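PDB 3NV9: malic enzyme from Entamoeba histolytica, which probably catalyses the oxidative decarboxylation of malate to pyruvate and carbon dioxide, with NAD or NADP as the electron acceptor. Local coordinates for residues S300-I314 against E332-Y344. Residues are numbered along the deposited sequence; the frame is centred on the assembly and turned at random.
Sequences SLSTPGPGVVKAEWI and EIYPYEAKEAGAY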
# COMPACT_ATOMS: atom_id res chain seq x y z
N SER A 300 -24.54 22.82 5.35
CA SER A 300 -23.23 23.13 5.95
C SER A 300 -22.28 21.92 6.05
O SER A 300 -22.70 20.82 6.44
CB SER A 300 -23.41 23.71 7.36
OG SER A 300 -22.14 24.12 7.88
N LEU A 301 -21.01 22.18 5.71
CA LEU A 301 -19.86 21.30 5.95
C LEU A 301 -18.66 22.18 6.32
O LEU A 301 -17.66 22.29 5.59
CB LEU A 301 -19.51 20.43 4.74
CG LEU A 301 -19.12 19.00 5.16
CD1 LEU A 301 -18.99 18.04 3.97
CD2 LEU A 301 -17.84 18.95 6.09
N SER A 302 -18.80 22.82 7.47
CA SER A 302 -17.79 23.67 8.04
C SER A 302 -16.60 22.79 8.40
O SER A 302 -16.70 21.93 9.27
CB SER A 302 -18.38 24.36 9.28
OG SER A 302 -17.38 24.85 10.16
N THR A 303 -15.48 22.95 7.71
CA THR A 303 -14.23 22.28 8.13
C THR A 303 -13.06 23.28 8.12
O THR A 303 -12.86 23.97 7.11
CB THR A 303 -13.93 20.95 7.29
OG1 THR A 303 -13.11 20.05 8.04
CG2 THR A 303 -13.26 21.24 5.96
N PRO A 304 -12.33 23.43 9.25
CA PRO A 304 -12.55 23.02 10.63
C PRO A 304 -12.49 24.29 11.49
O PRO A 304 -12.19 25.36 10.95
CB PRO A 304 -11.31 22.18 10.89
CG PRO A 304 -10.19 22.96 10.16
CD PRO A 304 -10.90 23.79 9.07
N GLY A 305 -12.76 24.24 12.80
CA GLY A 305 -13.28 23.10 13.55
C GLY A 305 -14.78 23.30 13.63
O GLY A 305 -15.43 23.39 12.58
N PRO A 306 -15.34 23.39 14.86
CA PRO A 306 -16.80 23.31 15.00
C PRO A 306 -17.46 24.44 14.22
O PRO A 306 -17.00 25.59 14.32
CB PRO A 306 -17.03 23.49 16.50
CG PRO A 306 -15.73 23.10 17.13
CD PRO A 306 -14.67 23.52 16.16
N GLY A 307 -18.46 24.12 13.40
CA GLY A 307 -19.19 25.15 12.67
C GLY A 307 -20.36 25.63 13.47
O GLY A 307 -20.52 25.31 14.65
N VAL A 308 -21.18 26.46 12.85
CA VAL A 308 -22.38 26.97 13.49
C VAL A 308 -23.58 26.84 12.56
O VAL A 308 -23.58 27.37 11.46
CB VAL A 308 -22.29 28.47 13.83
CG1 VAL A 308 -23.60 28.91 14.53
CG2 VAL A 308 -21.07 28.79 14.67
N VAL A 309 -24.61 26.17 13.04
CA VAL A 309 -25.94 26.29 12.48
C VAL A 309 -26.88 26.62 13.63
O VAL A 309 -26.88 25.91 14.62
CB VAL A 309 -26.34 25.00 11.72
CG1 VAL A 309 -27.86 24.93 11.48
CG2 VAL A 309 -25.54 24.91 10.45
N LYS A 310 -27.67 27.68 13.50
CA LYS A 310 -28.50 28.17 14.63
C LYS A 310 -29.91 27.65 14.54
O LYS A 310 -30.42 27.45 13.42
CB LYS A 310 -28.51 29.69 14.64
CG LYS A 310 -27.14 30.31 14.93
CD LYS A 310 -27.16 31.87 14.99
CE LYS A 310 -25.77 32.42 15.37
NZ LYS A 310 -25.46 33.81 14.96
N ALA A 311 -30.53 27.38 15.70
CA ALA A 311 -31.92 26.97 15.81
C ALA A 311 -32.84 27.98 15.16
O ALA A 311 -33.87 27.62 14.55
CB ALA A 311 -32.34 26.85 17.28
N GLU A 312 -32.48 29.25 15.36
CA GLU A 312 -33.28 30.37 14.89
C GLU A 312 -33.23 30.48 13.35
O GLU A 312 -34.22 30.84 12.74
CB GLU A 312 -32.86 31.69 15.56
CG GLU A 312 -31.62 32.31 14.95
CD GLU A 312 -31.46 33.80 15.26
OE1 GLU A 312 -32.51 34.44 15.55
OE2 GLU A 312 -30.30 34.33 15.19
N TRP A 313 -32.09 30.21 12.74
CA TRP A 313 -32.04 30.17 11.26
C TRP A 313 -33.07 29.17 10.71
O TRP A 313 -33.80 29.47 9.78
CB TRP A 313 -30.67 29.77 10.77
CG TRP A 313 -29.59 30.70 11.13
CD1 TRP A 313 -29.72 31.99 11.62
CD2 TRP A 313 -28.19 30.47 10.99
NE1 TRP A 313 -28.48 32.55 11.81
CE2 TRP A 313 -27.52 31.65 11.41
CE3 TRP A 313 -27.43 29.37 10.55
CZ2 TRP A 313 -26.12 31.76 11.42
CZ3 TRP A 313 -26.03 29.48 10.55
CH2 TRP A 313 -25.39 30.66 10.99
N ILE A 314 -33.12 27.99 11.35
CA ILE A 314 -33.92 26.84 10.91
C ILE A 314 -35.41 27.18 11.03
O ILE A 314 -36.17 27.00 10.08
CB ILE A 314 -33.51 25.55 11.71
CG1 ILE A 314 -32.13 25.05 11.22
CG2 ILE A 314 -34.51 24.44 11.56
CD1 ILE A 314 -31.55 23.85 12.01
N GLU A 332 -22.72 20.54 12.98
CA GLU A 332 -22.92 21.92 13.36
C GLU A 332 -24.06 22.10 14.38
O GLU A 332 -24.03 23.02 15.18
CB GLU A 332 -23.18 22.73 12.09
CG GLU A 332 -21.96 22.82 11.21
CD GLU A 332 -21.85 21.68 10.18
OE1 GLU A 332 -22.32 20.53 10.42
OE2 GLU A 332 -21.23 21.96 9.12
N ILE A 333 -25.05 21.23 14.31
CA ILE A 333 -26.13 21.22 15.25
C ILE A 333 -26.59 19.77 15.27
O ILE A 333 -26.51 19.10 14.25
CB ILE A 333 -27.30 22.21 14.86
CG1 ILE A 333 -28.04 22.65 16.12
CG2 ILE A 333 -28.32 21.54 13.91
CD1 ILE A 333 -29.34 23.47 15.87
N TYR A 334 -27.04 19.25 16.40
CA TYR A 334 -27.47 17.86 16.42
C TYR A 334 -28.89 17.73 15.85
O TYR A 334 -29.68 18.66 15.94
CB TYR A 334 -27.42 17.23 17.83
CG TYR A 334 -26.04 16.86 18.36
CD1 TYR A 334 -25.46 17.59 19.43
CD2 TYR A 334 -25.33 15.75 17.84
CE1 TYR A 334 -24.23 17.25 19.96
CE2 TYR A 334 -24.06 15.38 18.36
CZ TYR A 334 -23.54 16.14 19.42
OH TYR A 334 -22.34 15.80 19.97
N PRO A 335 -29.20 16.57 15.26
CA PRO A 335 -30.53 16.31 14.68
C PRO A 335 -31.70 16.69 15.59
O PRO A 335 -32.63 17.35 15.13
CB PRO A 335 -30.52 14.79 14.41
CG PRO A 335 -29.03 14.48 14.12
CD PRO A 335 -28.21 15.54 14.87
N TYR A 336 -31.70 16.29 16.87
CA TYR A 336 -32.86 16.58 17.74
C TYR A 336 -33.03 18.10 17.95
O TYR A 336 -34.16 18.59 18.17
CB TYR A 336 -32.73 15.92 19.13
CG TYR A 336 -31.87 16.70 20.12
CD1 TYR A 336 -32.42 17.66 20.98
CD2 TYR A 336 -30.50 16.50 20.15
CE1 TYR A 336 -31.62 18.40 21.89
CE2 TYR A 336 -29.68 17.22 21.04
CZ TYR A 336 -30.23 18.16 21.91
OH TYR A 336 -29.38 18.85 22.73
N GLU A 337 -31.91 18.84 17.90
CA GLU A 337 -31.97 20.33 18.04
C GLU A 337 -32.59 20.91 16.79
O GLU A 337 -33.44 21.77 16.90
CB GLU A 337 -30.61 20.99 18.22
CG GLU A 337 -29.83 20.52 19.41
CD GLU A 337 -28.49 21.22 19.52
OE1 GLU A 337 -27.49 20.65 18.99
OE2 GLU A 337 -28.45 22.36 20.09
N ALA A 338 -32.13 20.43 15.61
CA ALA A 338 -32.72 20.83 14.31
C ALA A 338 -34.20 20.43 14.15
O ALA A 338 -34.98 21.19 13.59
CB ALA A 338 -31.86 20.33 13.11
N LYS A 339 -34.58 19.27 14.66
CA LYS A 339 -36.00 18.83 14.65
C LYS A 339 -36.88 19.73 15.55
O LYS A 339 -37.96 20.17 15.14
CB LYS A 339 -36.12 17.36 15.04
CG LYS A 339 -35.71 16.36 13.94
CD LYS A 339 -36.86 16.07 12.95
CE LYS A 339 -36.33 15.43 11.64
NZ LYS A 339 -36.03 13.97 11.85
N GLU A 340 -36.40 20.00 16.77
CA GLU A 340 -37.10 20.82 17.73
C GLU A 340 -37.34 22.18 17.12
O GLU A 340 -38.34 22.78 17.39
CB GLU A 340 -36.24 21.02 18.97
CG GLU A 340 -36.42 19.95 20.01
CD GLU A 340 -35.49 20.10 21.21
OE1 GLU A 340 -34.47 20.88 21.14
OE2 GLU A 340 -35.80 19.39 22.21
N ALA A 341 -36.39 22.66 16.32
CA ALA A 341 -36.53 23.94 15.64
C ALA A 341 -37.35 23.93 14.33
O ALA A 341 -37.43 24.95 13.65
CB ALA A 341 -35.15 24.53 15.39
N GLY A 342 -37.90 22.77 13.94
CA GLY A 342 -38.83 22.68 12.82
C GLY A 342 -38.34 21.98 11.56
O GLY A 342 -39.05 21.94 10.57
N ALA A 343 -37.14 21.41 11.60
CA ALA A 343 -36.56 20.80 10.40
C ALA A 343 -37.33 19.52 10.10
O ALA A 343 -37.70 18.77 11.00
CB ALA A 343 -35.08 20.50 10.59
N TYR A 344 -37.59 19.30 8.82
CA TYR A 344 -38.36 18.13 8.44
C TYR A 344 -37.45 16.92 8.14
O TYR A 344 -37.75 15.76 8.53
CB TYR A 344 -39.21 18.48 7.24
CG TYR A 344 -40.15 17.40 6.83
CD1 TYR A 344 -41.18 16.97 7.67
CD2 TYR A 344 -40.02 16.81 5.61
CE1 TYR A 344 -42.05 15.96 7.26
CE2 TYR A 344 -40.89 15.83 5.19
CZ TYR A 344 -41.88 15.40 6.01
OH TYR A 344 -42.69 14.40 5.53
O HOH W 1 -21.55 23.85 16.36
O HOH W 2 -25.04 24.90 16.77
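Gly307 and Glu332 bring the two backbones together at one end of the contact, their CA atoms 5.0 Å apart, and Ala311 and Ala341 do so at the other, where the start of helix 311-315 meets the C-terminal end of helix 335-340. Between these points the contact passes from polar to apolar. Glu332 reaches into the loop that leaves strand 297-300, its chain bent at chi2 (90°) so that CG passes over the CA of Gly307 while the carboxylate turns to the strand end. There OE2 makes two hydrogen bonds: one with OG of Ser300 at 2.7 Å, 45° out of the carboxylate plane, and one from the backbone N of Ser302 at 3.1 Å, nearly straight (165°), which arrives close to the C-O axis on the other side of that plane. OG of Ser300 is also hydrogen-bonded to the carbonyl O of Ile225. OE1 is held by the backbone N of Ala327, so both carboxylate oxygens of this buried side chain are engaged. At the backbone of Glu332, a water bridges its O to the O of Val309, donating to both. The methyl CG2 of Val309 packs 3.6 Å from CB of Glu332, and CD1 of Ile333 lies 3.7 Å from the carbonyl O of Val309. Farther along, Ile314 spreads its two branches over helix 335-340 and its end: CD1 touches CB of Ala338 at 3.7 Å, while CG2, anti to the backbone N, meets CB of Ala341 at 3.9 Å and also CB of Ala343. Gly342, at positive phi, closes that helix in a Schellman motif. The contact thus illustrates how neighbouring crossovers of a Rossmann-type domain are joined beyond the strand ends: bonds to Ser300, Ser302 and Ala327 grip both carboxylate oxygens and probably limit the group's rotation, while the methyls of Ala338, Ala341 and Ala343 form a small apolar surface against which Ile314 of the other helix packs.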